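Local coordinates for protein octopine dehydrogenase (Pecten maximus, PDB 3C7A) that catalyses the NADH-dependent reductive condensation of L-arginine with pyruvate to give D-octopine, and the reverse oxidation of D-octopine with NAD(+), at residues W42-V53 / E64-I72; L17-V27 / L184-P192. All blocks are in the same frame, centred on the assembly; numbering follows the deposited sequence.

Contact 1 of 2, residues W42-V53 / E64-I72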
loop_
_atom_site.group_PDB
_atom_site.type_symbol
_atom_site.label_atom_id
_atom_site.label_comp_id
_atom_site.label_asym_id
_atom_site.label_seq_id
_atom_site.Cartn_x
_atom_site.Cartn_y
_atom_site.Cartn_z
ATOM N N TRP A 42 8.022 24.283 4.865
ATOM C CA TRP A 42 7.731 23.708 6.186
ATOM C C TRP A 42 8.485 24.446 7.300
ATOM O O TRP A 42 7.887 24.825 8.309
ATOM C CB TRP A 42 8.083 22.209 6.202
ATOM C CG TRP A 42 7.508 21.395 7.358
ATOM C CD1 TRP A 42 7.178 21.845 8.609
ATOM C CD2 TRP A 42 7.242 19.982 7.364
ATOM N NE1 TRP A 42 6.707 20.810 9.380
ATOM C CE2 TRP A 42 6.735 19.655 8.644
ATOM C CE3 TRP A 42 7.372 18.963 6.409
ATOM C CZ2 TRP A 42 6.361 18.351 8.995
ATOM C CZ3 TRP A 42 6.997 17.663 6.758
ATOM C CH2 TRP A 42 6.499 17.372 8.042
ATOM N N THR A 43 9.788 24.654 7.105
ATOM C CA THR A 43 10.656 25.303 8.100
ATOM C C THR A 43 10.221 26.741 8.432
ATOM O O THR A 43 10.280 27.162 9.592
ATOM C CB THR A 43 12.147 25.290 7.651
ATOM O OG1 THR A 43 12.527 23.961 7.269
ATOM C CG2 THR A 43 13.068 25.761 8.774
ATOM N N LYS A 44 9.780 27.476 7.412
ATOM C CA LYS A 44 9.375 28.877 7.568
ATOM C C LYS A 44 8.043 29.025 8.314
ATOM O O LYS A 44 7.868 29.955 9.106
ATOM C CB LYS A 44 9.301 29.559 6.196
ATOM C CG LYS A 44 9.740 31.022 6.181
ATOM C CD LYS A 44 8.595 31.972 6.500
ATOM C CE LYS A 44 9.060 33.419 6.490
ATOM N NZ LYS A 44 7.959 34.347 6.862
ATOM N N ALA A 45 7.116 28.102 8.061
ATOM C CA ALA A 45 5.789 28.130 8.683
ATOM C C ALA A 45 5.801 27.748 10.167
ATOM O O ALA A 45 5.018 28.288 10.954
ATOM C CB ALA A 45 4.820 27.241 7.909
ATOM N N LEU A 46 6.685 26.822 10.543
ATOM C CA LEU A 46 6.787 26.360 11.932
ATOM C C LEU A 46 7.515 27.361 12.840
ATOM O O LEU A 46 7.069 27.628 13.959
ATOM C CB LEU A 46 7.451 24.975 12.004
ATOM C CG LEU A 46 7.627 24.302 13.376
ATOM C CD1 LEU A 46 6.289 23.938 14.011
ATOM C CD2 LEU A 46 8.518 23.069 13.268
ATOM N N GLY A 47 8.633 27.901 12.355
ATOM C CA GLY A 47 9.430 28.868 13.112
ATOM C C GLY A 47 10.069 28.276 14.356
ATOM O O GLY A 47 10.748 27.248 14.285
ATOM N N ALA A 48 9.838 28.925 15.496
ATOM C CA ALA A 48 10.390 28.484 16.779
ATOM C C ALA A 48 9.403 27.660 17.618
ATOM O O ALA A 48 9.725 27.255 18.740
ATOM C CB ALA A 48 10.900 29.686 17.577
ATOM N N ASP A 49 8.214 27.411 17.069
ATOM C CA ASP A 49 7.142 26.706 17.786
ATOM C C ASP A 49 7.258 25.175 17.709
ATOM O O ASP A 49 8.126 24.643 17.012
ATOM C CB ASP A 49 5.767 27.163 17.274
ATOM C CG ASP A 49 5.516 28.655 17.491
ATOM O OD1 ASP A 49 6.080 29.240 18.443
ATOM O OD2 ASP A 49 4.739 29.243 16.706
ATOM N N GLU A 50 6.377 24.484 18.437
ATOM C CA GLU A 50 6.327 23.016 18.465
ATOM C C GLU A 50 5.205 22.461 17.577
ATOM O O GLU A 50 4.167 23.105 17.404
ATOM C CB GLU A 50 6.132 22.512 19.902
ATOM C CG GLU A 50 7.299 22.781 20.852
ATOM C CD GLU A 50 7.074 22.206 22.246
ATOM O OE1 GLU A 50 6.085 22.590 22.909
ATOM O OE2 GLU A 50 7.894 21.371 22.685
ATOM N N LEU A 51 5.421 21.265 17.027
ATOM C CA LEU A 51 4.413 20.567 16.218
ATOM C C LEU A 51 3.392 19.856 17.116
ATOM O O LEU A 51 3.772 19.205 18.092
ATOM C CB LEU A 51 5.093 19.566 15.273
ATOM C CG LEU A 51 4.268 18.803 14.226
ATOM C CD1 LEU A 51 3.844 19.705 13.071
ATOM C CD2 LEU A 51 5.052 17.608 13.701
ATOM N N THR A 52 2.107 19.974 16.774
ATOM C CA THR A 52 1.016 19.462 17.619
ATOM C C THR A 52 0.175 18.366 16.943
ATOM O O THR A 52 -0.297 18.537 15.816
ATOM C CB THR A 52 0.079 20.611 18.096
ATOM O OG1 THR A 52 0.863 21.702 18.598
ATOM C CG2 THR A 52 -0.869 20.133 19.193
ATOM N N VAL A 53 -0.002 17.247 17.650
ATOM C CA VAL A 53 -0.871 16.148 17.210
ATOM C C VAL A 53 -2.054 15.992 18.178
ATOM O O VAL A 53 -1.858 15.798 19.380
ATOM C CB VAL A 53 -0.096 14.799 17.101
ATOM C CG1 VAL A 53 -1.011 13.678 16.611
ATOM C CG2 VAL A 53 1.116 14.929 16.178
ATOM N N GLU A 64 -3.342 15.922 23.568
ATOM C CA GLU A 64 -2.370 16.661 22.750
ATOM C C GLU A 64 -0.935 16.163 22.945
ATOM O O GLU A 64 -0.524 15.856 24.067
ATOM C CB GLU A 64 -2.431 18.163 23.059
ATOM C CG GLU A 64 -3.644 18.896 22.490
ATOM C CD GLU A 64 -3.520 20.415 22.586
ATOM O OE1 GLU A 64 -2.887 20.917 23.541
ATOM O OE2 GLU A 64 -4.067 21.111 21.703
ATOM N N VAL A 65 -0.182 16.092 21.846
ATOM C CA VAL A 65 1.238 15.712 21.865
ATOM C C VAL A 65 2.074 16.778 21.141
ATOM O O VAL A 65 1.749 17.163 20.016
ATOM C CB VAL A 65 1.478 14.318 21.204
ATOM C CG1 VAL A 65 2.941 13.891 21.328
ATOM C CG2 VAL A 65 0.568 13.251 21.811
ATOM N N LYS A 66 3.139 17.250 21.794
ATOM C CA LYS A 66 4.000 18.310 21.243
ATOM C C LYS A 66 5.485 17.925 21.213
ATOM O O LYS A 66 6.015 17.404 22.198
ATOM C CB LYS A 66 3.820 19.617 22.028
ATOM C CG LYS A 66 2.449 20.268 21.880
ATOM C CD LYS A 66 2.386 21.606 22.603
ATOM C CE LYS A 66 1.023 22.257 22.440
ATOM N NZ LYS A 66 0.982 23.632 23.017
ATOM N N SER A 67 6.147 18.194 20.083
ATOM C CA SER A 67 7.575 17.880 19.892
ATOM C C SER A 67 8.236 18.705 18.774
ATOM O O SER A 67 7.561 19.448 18.057
ATOM C CB SER A 67 7.767 16.381 19.623
ATOM O OG SER A 67 7.130 15.989 18.418
ATOM N N ARG A 68 9.557 18.560 18.635
ATOM C CA ARG A 68 10.334 19.237 17.587
ATOM C C ARG A 68 11.417 18.330 16.977
ATOM O O ARG A 68 12.299 17.852 17.695
ATOM C CB ARG A 68 10.981 20.521 18.128
ATOM C CG ARG A 68 10.109 21.770 18.027
ATOM C CD ARG A 68 10.757 22.980 18.710
ATOM N NE ARG A 68 11.995 23.420 18.057
ATOM C CZ ARG A 68 12.061 24.308 17.066
ATOM N NH1 ARG A 68 10.957 24.869 16.584
ATOM N NH2 ARG A 68 13.238 24.637 16.550
ATOM N N PRO A 69 11.352 18.093 15.648
ATOM C CA PRO A 69 12.369 17.311 14.930
ATOM C C PRO A 69 13.729 18.016 14.855
ATOM O O PRO A 69 13.802 19.239 14.998
ATOM C CB PRO A 69 11.776 17.163 13.520
ATOM C CG PRO A 69 10.327 17.532 13.650
ATOM C CD PRO A 69 10.281 18.544 14.743
ATOM N N LYS A 70 14.785 17.236 14.625
ATOM C CA LYS A 70 16.158 17.749 14.546
ATOM C C LYS A 70 16.406 18.610 13.297
ATOM O O LYS A 70 16.969 19.705 13.400
ATOM C CB LYS A 70 17.167 16.590 14.622
ATOM C CG LYS A 70 18.647 16.984 14.531
ATOM C CD LYS A 70 19.173 17.548 15.843
ATOM C CE LYS A 70 20.635 17.946 15.726
ATOM N NZ LYS A 70 21.135 18.586 16.976
ATOM N N VAL A 71 15.986 18.114 12.131
ATOM C CA VAL A 71 16.178 18.825 10.859
ATOM C C VAL A 71 15.123 18.448 9.802
ATOM O O VAL A 71 14.647 17.310 9.766
ATOM C CB VAL A 71 17.637 18.643 10.309
ATOM C CG1 VAL A 71 17.906 17.198 9.884
ATOM C CG2 VAL A 71 17.932 19.623 9.171
ATOM N N ILE A 72 14.751 19.424 8.969
ATOM C CA ILE A 72 13.841 19.219 7.833
ATOM C C ILE A 72 14.498 19.770 6.558
ATOM O O ILE A 72 14.696 20.982 6.432
ATOM C CB ILE A 72 12.451 19.883 8.072
ATOM C CG1 ILE A 72 11.799 19.341 9.353
ATOM C CG2 ILE A 72 11.531 19.665 6.866
ATOM C CD1 ILE A 72 10.657 20.194 9.901
HETATM O O HOH W 1 14.950 22.542 9.346
#

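Contact 2 of 2, residues L17-V27 / L184-P192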
loop_
_atom_site.group_PDB
_atom_site.type_symbol
_atom_site.label_atom_id
_atom_site.label_comp_id
_atom_site.label_asym_id
_atom_site.label_seq_id
_atom_site.Cartn_x
_atom_site.Cartn_y
_atom_site.Cartn_z
ATOM N N LEU A 17 3.443 10.763 11.878
ATOM C CA LEU A 17 4.576 9.920 12.289
ATOM C C LEU A 17 5.739 10.716 12.901
ATOM O O LEU A 17 6.323 10.292 13.903
ATOM C CB LEU A 17 5.066 9.045 11.122
ATOM C CG LEU A 17 6.259 8.096 11.336
ATOM C CD1 LEU A 17 5.957 6.997 12.360
ATOM C CD2 LEU A 17 6.705 7.484 10.013
ATOM N N SER A 18 6.062 11.862 12.297
ATOM C CA SER A 18 7.162 12.717 12.760
ATOM C C SER A 18 6.939 13.282 14.168
ATOM O O SER A 18 7.873 13.345 14.970
ATOM C CB SER A 18 7.421 13.858 11.769
ATOM O OG SER A 18 7.950 13.370 10.546
ATOM N N GLY A 19 5.701 13.684 14.454
ATOM C CA GLY A 19 5.332 14.240 15.757
ATOM C C GLY A 19 5.369 13.242 16.906
ATOM O O GLY A 19 5.830 13.569 18.002
ATOM N N LEU A 20 4.883 12.027 16.655
ATOM C CA LEU A 20 4.844 10.977 17.682
ATOM C C LEU A 20 6.227 10.404 18.016
ATOM O O LEU A 20 6.556 10.217 19.192
ATOM C CB LEU A 20 3.874 9.853 17.285
ATOM C CG LEU A 20 2.375 10.164 17.156
ATOM C CD1 LEU A 20 1.631 8.972 16.563
ATOM C CD2 LEU A 20 1.741 10.581 18.484
ATOM N N ALA A 21 7.024 10.132 16.981
ATOM C CA ALA A 21 8.367 9.557 17.140
ATOM C C ALA A 21 9.355 10.484 17.859
ATOM O O ALA A 21 10.177 10.022 18.657
ATOM C CB ALA A 21 8.930 9.131 15.783
ATOM N N ALA A 22 9.265 11.783 17.577
ATOM C CA ALA A 22 10.169 12.778 18.168
ATOM C C ALA A 22 9.864 13.098 19.637
ATOM O O ALA A 22 10.629 13.816 20.289
ATOM C CB ALA A 22 10.181 14.058 17.328
ATOM N N SER A 23 8.756 12.565 20.152
ATOM C CA SER A 23 8.374 12.774 21.552
ATOM C C SER A 23 8.947 11.710 22.504
ATOM O O SER A 23 8.810 11.829 23.727
ATOM C CB SER A 23 6.845 12.863 21.692
ATOM O OG SER A 23 6.222 11.597 21.526
ATOM N N ARG A 24 9.592 10.686 21.941
ATOM C CA ARG A 24 10.138 9.572 22.730
ATOM C C ARG A 24 11.576 9.836 23.188
ATOM O O ARG A 24 12.393 10.356 22.425
ATOM C CB ARG A 24 10.084 8.252 21.938
ATOM C CG ARG A 24 8.801 7.992 21.131
ATOM C CD ARG A 24 7.566 7.786 22.009
ATOM N NE ARG A 24 6.384 7.475 21.205
ATOM C CZ ARG A 24 5.132 7.463 21.659
ATOM N NH1 ARG A 24 4.869 7.751 22.929
ATOM N NH2 ARG A 24 4.134 7.165 20.834
ATOM N N ASP A 25 11.875 9.461 24.433
ATOM C CA ASP A 25 13.223 9.601 24.997
ATOM C C ASP A 25 14.232 8.672 24.315
ATOM O O ASP A 25 13.991 7.471 24.178
ATOM C CB ASP A 25 13.211 9.332 26.509
ATOM C CG ASP A 25 12.576 10.463 27.311
ATOM O OD1 ASP A 25 12.628 11.635 26.874
ATOM O OD2 ASP A 25 12.030 10.178 28.396
ATOM N N GLY A 26 15.355 9.245 23.886
ATOM C CA GLY A 26 16.441 8.485 23.259
ATOM C C GLY A 26 16.323 8.271 21.757
ATOM O O GLY A 26 16.883 7.309 21.221
ATOM N N VAL A 27 15.604 9.167 21.079
ATOM C CA VAL A 27 15.389 9.079 19.625
ATOM C C VAL A 27 15.686 10.423 18.936
ATOM O O VAL A 27 15.312 11.483 19.446
ATOM C CB VAL A 27 13.934 8.613 19.285
ATOM C CG1 VAL A 27 13.713 8.521 17.776
ATOM C CG2 VAL A 27 13.617 7.270 19.941
ATOM N N LEU A 184 9.696 -0.815 16.160
ATOM C CA LEU A 184 8.520 -0.194 15.540
ATOM C C LEU A 184 7.371 0.029 16.529
ATOM O O LEU A 184 6.681 1.048 16.459
ATOM C CB LEU A 184 8.038 -1.012 14.329
ATOM C CG LEU A 184 8.515 -0.674 12.903
ATOM C CD1 LEU A 184 7.937 0.660 12.414
ATOM C CD2 LEU A 184 10.038 -0.690 12.761
ATOM N N GLN A 185 7.182 -0.917 17.449
ATOM C CA GLN A 185 6.169 -0.802 18.505
ATOM C C GLN A 185 6.447 0.383 19.444
ATOM O O GLN A 185 5.520 1.094 19.842
ATOM C CB GLN A 185 6.070 -2.115 19.298
ATOM C CG GLN A 185 4.880 -2.206 20.258
ATOM C CD GLN A 185 3.544 -2.351 19.544
ATOM O OE1 GLN A 185 3.295 -3.343 18.858
ATOM N NE2 GLN A 185 2.672 -1.363 19.715
ATOM N N MET A 186 7.723 0.585 19.777
ATOM C CA MET A 186 8.175 1.683 20.645
ATOM C C MET A 186 7.825 3.073 20.089
ATOM O O MET A 186 7.429 3.969 20.843
ATOM C CB MET A 186 9.690 1.556 20.898
ATOM C CG MET A 186 10.319 2.633 21.797
ATOM S SD MET A 186 10.984 4.072 20.914
ATOM C CE MET A 186 12.477 3.389 20.191
ATOM N N LEU A 187 7.973 3.242 18.776
ATOM C CA LEU A 187 7.713 4.526 18.116
ATOM C C LEU A 187 6.226 4.905 18.077
ATOM O O LEU A 187 5.888 6.088 18.165
ATOM C CB LEU A 187 8.303 4.542 16.695
ATOM C CG LEU A 187 9.821 4.394 16.500
ATOM C CD1 LEU A 187 10.156 4.176 15.031
ATOM C CD2 LEU A 187 10.601 5.590 17.053
ATOM N N HIS A 188 5.353 3.902 17.957
ATOM C CA HIS A 188 3.904 4.119 17.815
ATOM C C HIS A 188 3.135 4.238 19.139
ATOM O O HIS A 188 2.157 4.988 19.224
ATOM C CB HIS A 188 3.276 3.019 16.943
ATOM C CG HIS A 188 3.612 3.131 15.486
ATOM N ND1 HIS A 188 2.708 3.577 14.544
ATOM C CD2 HIS A 188 4.753 2.857 14.810
ATOM C CE1 HIS A 188 3.276 3.572 13.352
ATOM N NE2 HIS A 188 4.518 3.140 13.485
ATOM N N GLY A 189 3.566 3.497 20.159
ATOM C CA GLY A 189 2.904 3.514 21.469
ATOM C C GLY A 189 2.156 2.234 21.807
ATOM O O GLY A 189 2.584 1.139 21.432
ATOM N N ALA A 190 1.031 2.375 22.511
ATOM C CA ALA A 190 0.237 1.230 22.980
ATOM C C ALA A 190 -0.558 0.525 21.875
ATOM O O ALA A 190 -0.662 -0.706 21.869
ATOM C CB ALA A 190 -0.690 1.654 24.117
ATOM N N GLU A 191 -1.121 1.310 20.955
ATOM C CA GLU A 191 -1.910 0.781 19.838
ATOM C C GLU A 191 -1.403 1.318 18.494
ATOM O O GLU A 191 -0.914 2.450 18.430
ATOM C CB GLU A 191 -3.393 1.130 20.014
ATOM C CG GLU A 191 -4.129 0.266 21.039
ATOM C CD GLU A 191 -5.632 0.509 21.053
ATOM O OE1 GLU A 191 -6.057 1.684 21.107
ATOM O OE2 GLU A 191 -6.393 -0.482 21.019
ATOM N N PRO A 192 -1.506 0.511 17.414
ATOM C CA PRO A 192 -1.984 -0.880 17.335
ATOM C C PRO A 192 -0.941 -1.905 17.785
ATOM O O PRO A 192 0.252 -1.592 17.836
ATOM C CB PRO A 192 -2.278 -1.073 15.836
ATOM C CG PRO A 192 -2.043 0.271 15.180
ATOM C CD PRO A 192 -1.126 1.016 16.084
#

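Contact 1 of 2, residues W42-V53 / E64-I72
L51 and V53 pair with S67 and V65 through four backbone hydrogen bonds, the ladder of the antiparallel hairpin formed by strands 51-56 and 62-67. The straightest runs from V53 N to V65 O, 2.9 Å at 167°. Between them T52 and K66 make a non-hydrogen-bonded pair, and here CA-H...O contacts fill in, such as K66 CA to L51 O at 3.3 Å.

Polar grip on the turn comes from R68. Its chain bends at chi3 (65°), which turns the guanidinium across to the 47-49 loop, where NH1 donates to D49 O at 2.9 Å, the acceptor lying in the guanidinium plane. A weak second bond links NH1 to G47 O, 3.3 Å away. One nitrogen thus bridges two carbonyls of the type II' turn L46-D49, while the carboxylate of D49 goes elsewhere, to a salt bridge with R155.

The apolar contact at the helix is CH-pi: I72 CD1 sits 4.0 Å from the centroid of the five-membered ring of W42, almost on its normal. A water accepts from I72 N at 3.1 Å and meets, in a weak bond, T43 OG1, whose stronger partner is A39 O one turn back in the helix.

The turn is therefore held by a charged donor on neutral acceptors, the carboxylates of D49 and E50 not touching the guanidinium, and I72 covers part of one face of W42, whose side chain lies close to NADH-binding G10.

Contact 2 of 2, residues L17-V27 / L184-P192
The first helix of the Rossmann-type NADH-binding fold, 12-21, runs out here against the C-terminal end of helix 180-188, and the two short axes stand 94° apart at 9.9 Å. Closest in backbone are A21 and L187, with CA atoms 5.2 Å from one another.

L187 carries the apolar part. Its branch CD2 reaches A21 CB at 4.1 Å and V27 CG1 at 4.3 Å, filling the corner between the end of the helix and the start of the next strand. M186, bent at chi2 and chi3, runs antiparallel alongside V27 and brings CE to 4.1 Å from V27 CG2. One turn back from A21 in the helix, L17 CD1 approaches H188 NE2 obliquely.

The polar part belongs to R24. A chi2 of -67° folds its chain, and the guanidinium then meets L187 O with its edge: NE and NH2 each donate to that one oxygen, both at 3.4 Å, in weak bonds. A leucine in place of R24 would probably leave this carbonyl at the helix end without its forked donor and give up the charged group's favourable place at the negative end of the helix dipole. G189, the first residue past the helix, has positive phi, and a CB there would be jammed against H188 O and come close to R24 NH2. Q185 NE2 steadies the following loop, donating to both G189 O and P192 O.

H188 also meets F194 edge to face and contacts the ring of W146, a residue of the NAD pocket. The helix 12-21 lies against strands 3-8 and 27-32 through L17 and S18, so the contact joins this nucleotide-binding layer to helix 180-188.

In the fold
From the N terminus the chain passes strand 3-8, helix 12-21 and strand 27-32 before helix 38-46 leads into the hairpin 51-56/62-67. Contact 1 closes a short loop of ten residues there, and strand 71-73 then pairs in parallel with strand 27-32. Contact 2 closes much later, when helix 180-188 returns to the end of helix 12-21; the whole of contact 1 falls within that long loop, so the two nest without crossing. They meet in space on the helix 12-21, where S67 OG hydrogen-bonds G19 O and L51 CD2 packs on G19. Hairpin and helix 180-188 are thereby tied to one nucleotide-binding helix.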